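Local coordinates for protein regulator of nonsense transcripts 2 (PDB 4CEM) that is the nonsense-mediated mRNA decay factor UPF2, seen here as the first of its three MIF4G domains, at residues V192-L206 with I227-L240. Numbering follows the deposited sequence.
Sequences VISFCRHCGDDIAGL and IISPEKQQPFQNLL
Leu240 reaches into the apolar centre with both methyls: CD2 lies against Val192 CG1 and Cys196 SG, while CD1 meets the Ala204 methyl. Alanine, with its short side chain, lets the helices draw near, the closest CA pair being Ala204 and Gln233 at 4.6 Å. Beside it, Ile203 CG2, placed anti to the backbone N, sits over one face of the Phe236 ring, 3.8 Å from the centroid, a CH-pi contact suited to a beta-branched methyl.

Farther out, Gln233 runs extended beyond CG, and its NE2 donates to Asp202 O at 2.8 Å, almost straight (178°) but from above the carbonyl plane. NE2 also bonds Ser225; an alanine here would probably leave both acceptors without this donor and open a gap beside Gly205. Gly205, at positive phi, packs its CA on the Gln233 amide, where a CB would clash with OE1. At the polar edge, a water links Asp202 OD1 to Ile227 N, while Asp202 OD2 forms a salt bridge with Arg25.

The two segments, their axes 133° apart, pack helix 189-204 on helix 230-259 of the all-helical MIF4G domain, with the short helix 209-218 between them in the chain; helix 143-158 packs against Ile203, helix 164-181 against Val192 and Leu239, and helix 283-303 against Ile193.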
loop_
_atom_site.group_PDB
_atom_site.type_symbol
_atom_site.label_atom_id
_atom_site.label_comp_id
_atom_site.label_asym_id
_atom_site.label_seq_id
_atom_site.Cartn_x
_atom_site.Cartn_y
_atom_site.Cartn_z
ATOM N N VAL A 192 -5.934 3.562 -2.014
ATOM C CA VAL A 192 -6.296 2.408 -2.845
ATOM C C VAL A 192 -5.398 2.314 -4.077
ATOM O O VAL A 192 -5.041 1.220 -4.513
ATOM C CB VAL A 192 -7.762 2.471 -3.296
ATOM C CG1 VAL A 192 -8.091 1.302 -4.208
ATOM C CG2 VAL A 192 -8.680 2.469 -2.088
ATOM N N ILE A 193 -5.028 3.465 -4.627
ATOM C CA ILE A 193 -4.157 3.512 -5.789
ATOM C C ILE A 193 -2.764 3.004 -5.428
ATOM O O ILE A 193 -2.215 2.139 -6.122
ATOM C CB ILE A 193 -4.085 4.934 -6.369
ATOM C CG1 ILE A 193 -5.448 5.309 -6.957
ATOM C CG2 ILE A 193 -3.007 5.016 -7.435
ATOM C CD1 ILE A 193 -5.654 6.792 -7.150
ATOM N N SER A 194 -2.209 3.532 -4.338
ATOM C CA SER A 194 -0.897 3.100 -3.847
ATOM C C SER A 194 -0.889 1.591 -3.637
ATOM O O SER A 194 -0.022 0.890 -4.146
ATOM C CB SER A 194 -0.533 3.820 -2.540
ATOM O OG SER A 194 0.546 3.178 -1.870
ATOM N N PHE A 195 -1.873 1.094 -2.900
ATOM C CA PHE A 195 -2.008 -0.338 -2.674
ATOM C C PHE A 195 -2.020 -1.127 -3.984
ATOM O O PHE A 195 -1.355 -2.159 -4.107
ATOM C CB PHE A 195 -3.295 -0.627 -1.912
ATOM C CG PHE A 195 -3.617 -2.086 -1.816
ATOM C CD1 PHE A 195 -2.974 -2.888 -0.890
ATOM C CD2 PHE A 195 -4.558 -2.661 -2.660
ATOM C CE1 PHE A 195 -3.266 -4.236 -0.799
ATOM C CE2 PHE A 195 -4.854 -4.009 -2.577
ATOM C CZ PHE A 195 -4.205 -4.797 -1.643
ATOM N N CYS A 196 -2.799 -0.645 -4.947
ATOM C CA CYS A 196 -2.893 -1.289 -6.244
ATOM C C CYS A 196 -1.547 -1.218 -6.945
ATOM O O CYS A 196 -0.989 -2.241 -7.329
ATOM C CB CYS A 196 -3.995 -0.647 -7.099
ATOM S SG CYS A 196 -5.660 -1.193 -6.635
ATOM N N ARG A 197 -1.025 -0.008 -7.086
ATOM C CA ARG A 197 0.283 0.207 -7.694
ATOM C C ARG A 197 1.340 -0.787 -7.188
ATOM O O ARG A 197 2.019 -1.424 -7.982
ATOM C CB ARG A 197 0.738 1.656 -7.453
ATOM C CG ARG A 197 2.222 1.917 -7.699
ATOM C CD ARG A 197 2.526 3.378 -8.011
ATOM N NE ARG A 197 1.774 3.840 -9.184
ATOM C CZ ARG A 197 0.751 4.702 -9.173
ATOM N NH1 ARG A 197 0.320 5.267 -8.043
ATOM N NH2 ARG A 197 0.154 5.014 -10.322
ATOM N N HIS A 198 1.456 -0.930 -5.871
ATOM C CA HIS A 198 2.547 -1.696 -5.271
ATOM C C HIS A 198 2.280 -3.162 -5.155
ATOM O O HIS A 198 3.166 -3.953 -5.444
ATOM C CB HIS A 198 2.918 -1.121 -3.908
ATOM C CG HIS A 198 3.620 0.218 -3.992
ATOM N ND1 HIS A 198 4.938 0.326 -4.245
ATOM C CD2 HIS A 198 3.133 1.523 -3.875
ATOM C CE1 HIS A 198 5.282 1.629 -4.280
ATOM N NE2 HIS A 198 4.176 2.359 -4.052
ATOM N N CYS A 199 1.069 -3.544 -4.747
ATOM C CA CYS A 199 0.774 -4.936 -4.365
ATOM C C CYS A 199 -0.376 -5.609 -5.128
ATOM O O CYS A 199 -0.604 -6.816 -4.969
ATOM C CB CYS A 199 0.480 -4.992 -2.864
ATOM S SG CYS A 199 1.750 -4.184 -1.854
ATOM N N GLY A 200 -1.095 -4.836 -5.944
ATOM C CA GLY A 200 -2.251 -5.343 -6.676
ATOM C C GLY A 200 -1.953 -6.504 -7.613
ATOM O O GLY A 200 -2.832 -7.327 -7.892
ATOM N N ASP A 201 -0.728 -6.572 -8.116
ATOM C CA ASP A 201 -0.348 -7.675 -8.984
ATOM C C ASP A 201 -0.526 -8.997 -8.241
ATOM O O ASP A 201 -1.262 -9.864 -8.688
ATOM C CB ASP A 201 1.082 -7.515 -9.562
ATOM C CG ASP A 201 2.117 -6.991 -8.534
ATOM O OD1 ASP A 201 1.862 -7.005 -7.299
ATOM O OD2 ASP A 201 3.206 -6.561 -8.986
ATOM N N ASP A 202 0.105 -9.114 -7.082
ATOM C CA ASP A 202 0.107 -10.362 -6.326
ATOM C C ASP A 202 -1.116 -10.556 -5.429
ATOM O O ASP A 202 -1.596 -11.683 -5.292
ATOM C CB ASP A 202 1.385 -10.470 -5.502
ATOM C CG ASP A 202 2.582 -10.864 -6.341
ATOM O OD1 ASP A 202 2.464 -11.817 -7.128
ATOM O OD2 ASP A 202 3.651 -10.235 -6.207
ATOM N N ILE A 203 -1.636 -9.490 -4.826
ATOM C CA ILE A 203 -2.768 -9.649 -3.914
ATOM C C ILE A 203 -4.129 -9.645 -4.620
ATOM O O ILE A 203 -5.000 -10.441 -4.276
ATOM C CB ILE A 203 -2.726 -8.616 -2.771
ATOM C CG1 ILE A 203 -1.633 -9.006 -1.774
ATOM C CG2 ILE A 203 -4.063 -8.540 -2.043
ATOM C CD1 ILE A 203 -1.114 -7.834 -0.974
ATOM N N ALA A 204 -4.308 -8.768 -5.606
ATOM C CA ALA A 204 -5.592 -8.664 -6.319
ATOM C C ALA A 204 -5.597 -9.334 -7.693
ATOM O O ALA A 204 -6.631 -9.352 -8.367
ATOM C CB ALA A 204 -5.994 -7.202 -6.465
ATOM N N GLY A 205 -4.453 -9.863 -8.123
ATOM C CA GLY A 205 -4.319 -10.392 -9.484
ATOM C C GLY A 205 -4.345 -9.321 -10.570
ATOM O O GLY A 205 -4.636 -9.614 -11.719
ATOM N N LEU A 206 -4.034 -8.077 -10.231
ATOM C CA LEU A 206 -4.102 -7.007 -11.212
ATOM C C LEU A 206 -3.111 -7.204 -12.349
ATOM O O LEU A 206 -1.989 -7.656 -12.139
ATOM C CB LEU A 206 -3.826 -5.656 -10.562
ATOM C CG LEU A 206 -4.838 -5.138 -9.530
ATOM C CD1 LEU A 206 -4.606 -3.643 -9.359
ATOM C CD2 LEU A 206 -6.290 -5.401 -9.909
ATOM N N ILE A 227 2.168 -16.178 -6.535
ATOM C CA ILE A 227 2.324 -16.110 -5.089
ATOM C C ILE A 227 0.984 -16.399 -4.420
ATOM O O ILE A 227 0.843 -17.410 -3.738
ATOM C CB ILE A 227 2.908 -14.757 -4.655
ATOM C CG1 ILE A 227 4.361 -14.668 -5.139
ATOM C CG2 ILE A 227 2.825 -14.602 -3.145
ATOM C CD1 ILE A 227 5.011 -13.314 -4.941
ATOM N N ILE A 228 0.010 -15.520 -4.634
ATOM C CA ILE A 228 -1.349 -15.729 -4.149
ATOM C C ILE A 228 -2.190 -16.331 -5.268
ATOM O O ILE A 228 -2.267 -15.772 -6.363
ATOM C CB ILE A 228 -1.998 -14.411 -3.671
ATOM C CG1 ILE A 228 -1.099 -13.711 -2.636
ATOM C CG2 ILE A 228 -3.385 -14.671 -3.090
ATOM C CD1 ILE A 228 -0.697 -14.598 -1.471
ATOM N N SER A 229 -2.837 -17.458 -4.973
ATOM C CA SER A 229 -3.654 -18.172 -5.947
ATOM C C SER A 229 -4.814 -17.318 -6.450
ATOM O O SER A 229 -5.311 -16.461 -5.723
ATOM C CB SER A 229 -4.234 -19.433 -5.326
ATOM O OG SER A 229 -5.354 -19.101 -4.521
ATOM N N PRO A 230 -5.262 -17.563 -7.691
ATOM C CA PRO A 230 -6.366 -16.770 -8.261
ATOM C C PRO A 230 -7.655 -16.752 -7.429
ATOM O O PRO A 230 -8.373 -15.757 -7.461
ATOM C CB PRO A 230 -6.611 -17.429 -9.626
ATOM C CG PRO A 230 -5.329 -18.108 -9.966
ATOM C CD PRO A 230 -4.707 -18.526 -8.662
ATOM N N GLU A 231 -7.935 -17.830 -6.690
ATOM C CA GLU A 231 -9.129 -17.901 -5.817
ATOM C C GLU A 231 -9.019 -16.905 -4.666
ATOM O O GLU A 231 -9.973 -16.196 -4.350
ATOM C CB GLU A 231 -9.328 -19.305 -5.224
ATOM C CG GLU A 231 -9.679 -20.402 -6.224
ATOM C CD GLU A 231 -8.498 -20.879 -7.065
ATOM O OE1 GLU A 231 -7.331 -20.716 -6.628
ATOM O OE2 GLU A 231 -8.740 -21.416 -8.173
ATOM N N LYS A 232 -7.849 -16.857 -4.040
ATOM C CA LYS A 232 -7.596 -15.914 -2.952
ATOM C C LYS A 232 -7.522 -14.466 -3.424
ATOM O O LYS A 232 -7.761 -13.545 -2.650
ATOM C CB LYS A 232 -6.310 -16.292 -2.216
ATOM C CG LYS A 232 -6.416 -17.583 -1.417
ATOM C CD LYS A 232 -5.054 -18.054 -0.928
ATOM C CE LYS A 232 -5.180 -19.195 0.060
ATOM N NZ LYS A 232 -3.899 -19.936 0.175
ATOM N N GLN A 233 -7.189 -14.269 -4.694
ATOM C CA GLN A 233 -7.099 -12.928 -5.271
ATOM C C GLN A 233 -8.469 -12.351 -5.595
ATOM O O GLN A 233 -8.685 -11.151 -5.450
ATOM C CB GLN A 233 -6.259 -12.959 -6.546
ATOM C CG GLN A 233 -4.770 -13.122 -6.314
ATOM C CD GLN A 233 -3.996 -13.259 -7.606
ATOM O OE1 GLN A 233 -4.534 -13.737 -8.594
ATOM N NE2 GLN A 233 -2.727 -12.835 -7.606
ATOM N N GLN A 234 -9.392 -13.209 -6.030
ATOM C CA GLN A 234 -10.716 -12.776 -6.501
ATOM C C GLN A 234 -11.453 -11.810 -5.566
ATOM O O GLN A 234 -11.874 -10.739 -6.005
ATOM C CB GLN A 234 -11.601 -13.992 -6.829
ATOM C CG GLN A 234 -12.846 -13.656 -7.639
ATOM C CD GLN A 234 -12.524 -12.918 -8.925
ATOM O OE1 GLN A 234 -11.714 -13.381 -9.733
ATOM N NE2 GLN A 234 -13.148 -11.759 -9.114
ATOM N N PRO A 235 -11.610 -12.168 -4.278
ATOM C CA PRO A 235 -12.275 -11.222 -3.370
ATOM C C PRO A 235 -11.674 -9.822 -3.424
ATOM O O PRO A 235 -12.410 -8.835 -3.466
ATOM C CB PRO A 235 -12.047 -11.832 -1.989
ATOM C CG PRO A 235 -11.843 -13.283 -2.238
ATOM C CD PRO A 235 -11.156 -13.379 -3.570
ATOM N N PHE A 236 -10.350 -9.743 -3.456
ATOM C CA PHE A 236 -9.671 -8.450 -3.517
ATOM C C PHE A 236 -10.000 -7.715 -4.809
ATOM O O PHE A 236 -10.232 -6.505 -4.791
ATOM C CB PHE A 236 -8.154 -8.615 -3.338
ATOM C CG PHE A 236 -7.771 -9.196 -2.005
ATOM C CD1 PHE A 236 -7.606 -8.379 -0.903
ATOM C CD2 PHE A 236 -7.623 -10.561 -1.850
ATOM C CE1 PHE A 236 -7.279 -8.912 0.332
ATOM C CE2 PHE A 236 -7.307 -11.109 -0.620
ATOM C CZ PHE A 236 -7.132 -10.279 0.475
ATOM N N GLN A 237 -10.046 -8.440 -5.925
ATOM C CA GLN A 237 -10.395 -7.808 -7.195
ATOM C C GLN A 237 -11.827 -7.283 -7.163
ATOM O O GLN A 237 -12.084 -6.154 -7.581
ATOM C CB GLN A 237 -10.187 -8.742 -8.391
ATOM C CG GLN A 237 -10.300 -8.008 -9.732
ATOM C CD GLN A 237 -9.278 -8.453 -10.767
ATOM O OE1 GLN A 237 -8.971 -7.568 -11.716
ATOM N NE2 GLN A 237 -8.772 -9.577 -10.718
ATOM N N ASN A 238 -12.747 -8.083 -6.635
ATOM C CA ASN A 238 -14.139 -7.635 -6.471
ATOM C C ASN A 238 -14.258 -6.313 -5.700
ATOM O O ASN A 238 -14.935 -5.386 -6.157
ATOM C CB ASN A 238 -14.992 -8.706 -5.787
ATOM C CG ASN A 238 -15.038 -10.009 -6.565
ATOM O OD1 ASN A 238 -14.737 -10.052 -7.766
ATOM N ND2 ASN A 238 -15.411 -11.085 -5.880
ATOM N N LEU A 239 -13.591 -6.223 -4.551
ATOM C CA LEU A 239 -13.611 -4.989 -3.749
ATOM C C LEU A 239 -13.123 -3.795 -4.563
ATOM O O LEU A 239 -13.752 -2.735 -4.569
ATOM C CB LEU A 239 -12.758 -5.131 -2.484
ATOM C CG LEU A 239 -13.271 -6.077 -1.395
ATOM C CD1 LEU A 239 -12.347 -6.014 -0.185
ATOM C CD2 LEU A 239 -14.709 -5.763 -0.989
ATOM N N LEU A 240 -12.013 -3.979 -5.267
ATOM C CA LEU A 240 -11.425 -2.891 -6.043
ATOM C C LEU A 240 -12.355 -2.390 -7.154
ATOM O O LEU A 240 -12.463 -1.185 -7.364
ATOM C CB LEU A 240 -10.071 -3.317 -6.614
ATOM C CG LEU A 240 -9.000 -3.551 -5.541
ATOM C CD1 LEU A 240 -7.843 -4.357 -6.110
ATOM C CD2 LEU A 240 -8.512 -2.228 -4.967
HETATM O O HOH W 1 0.565 -13.963 -7.178
#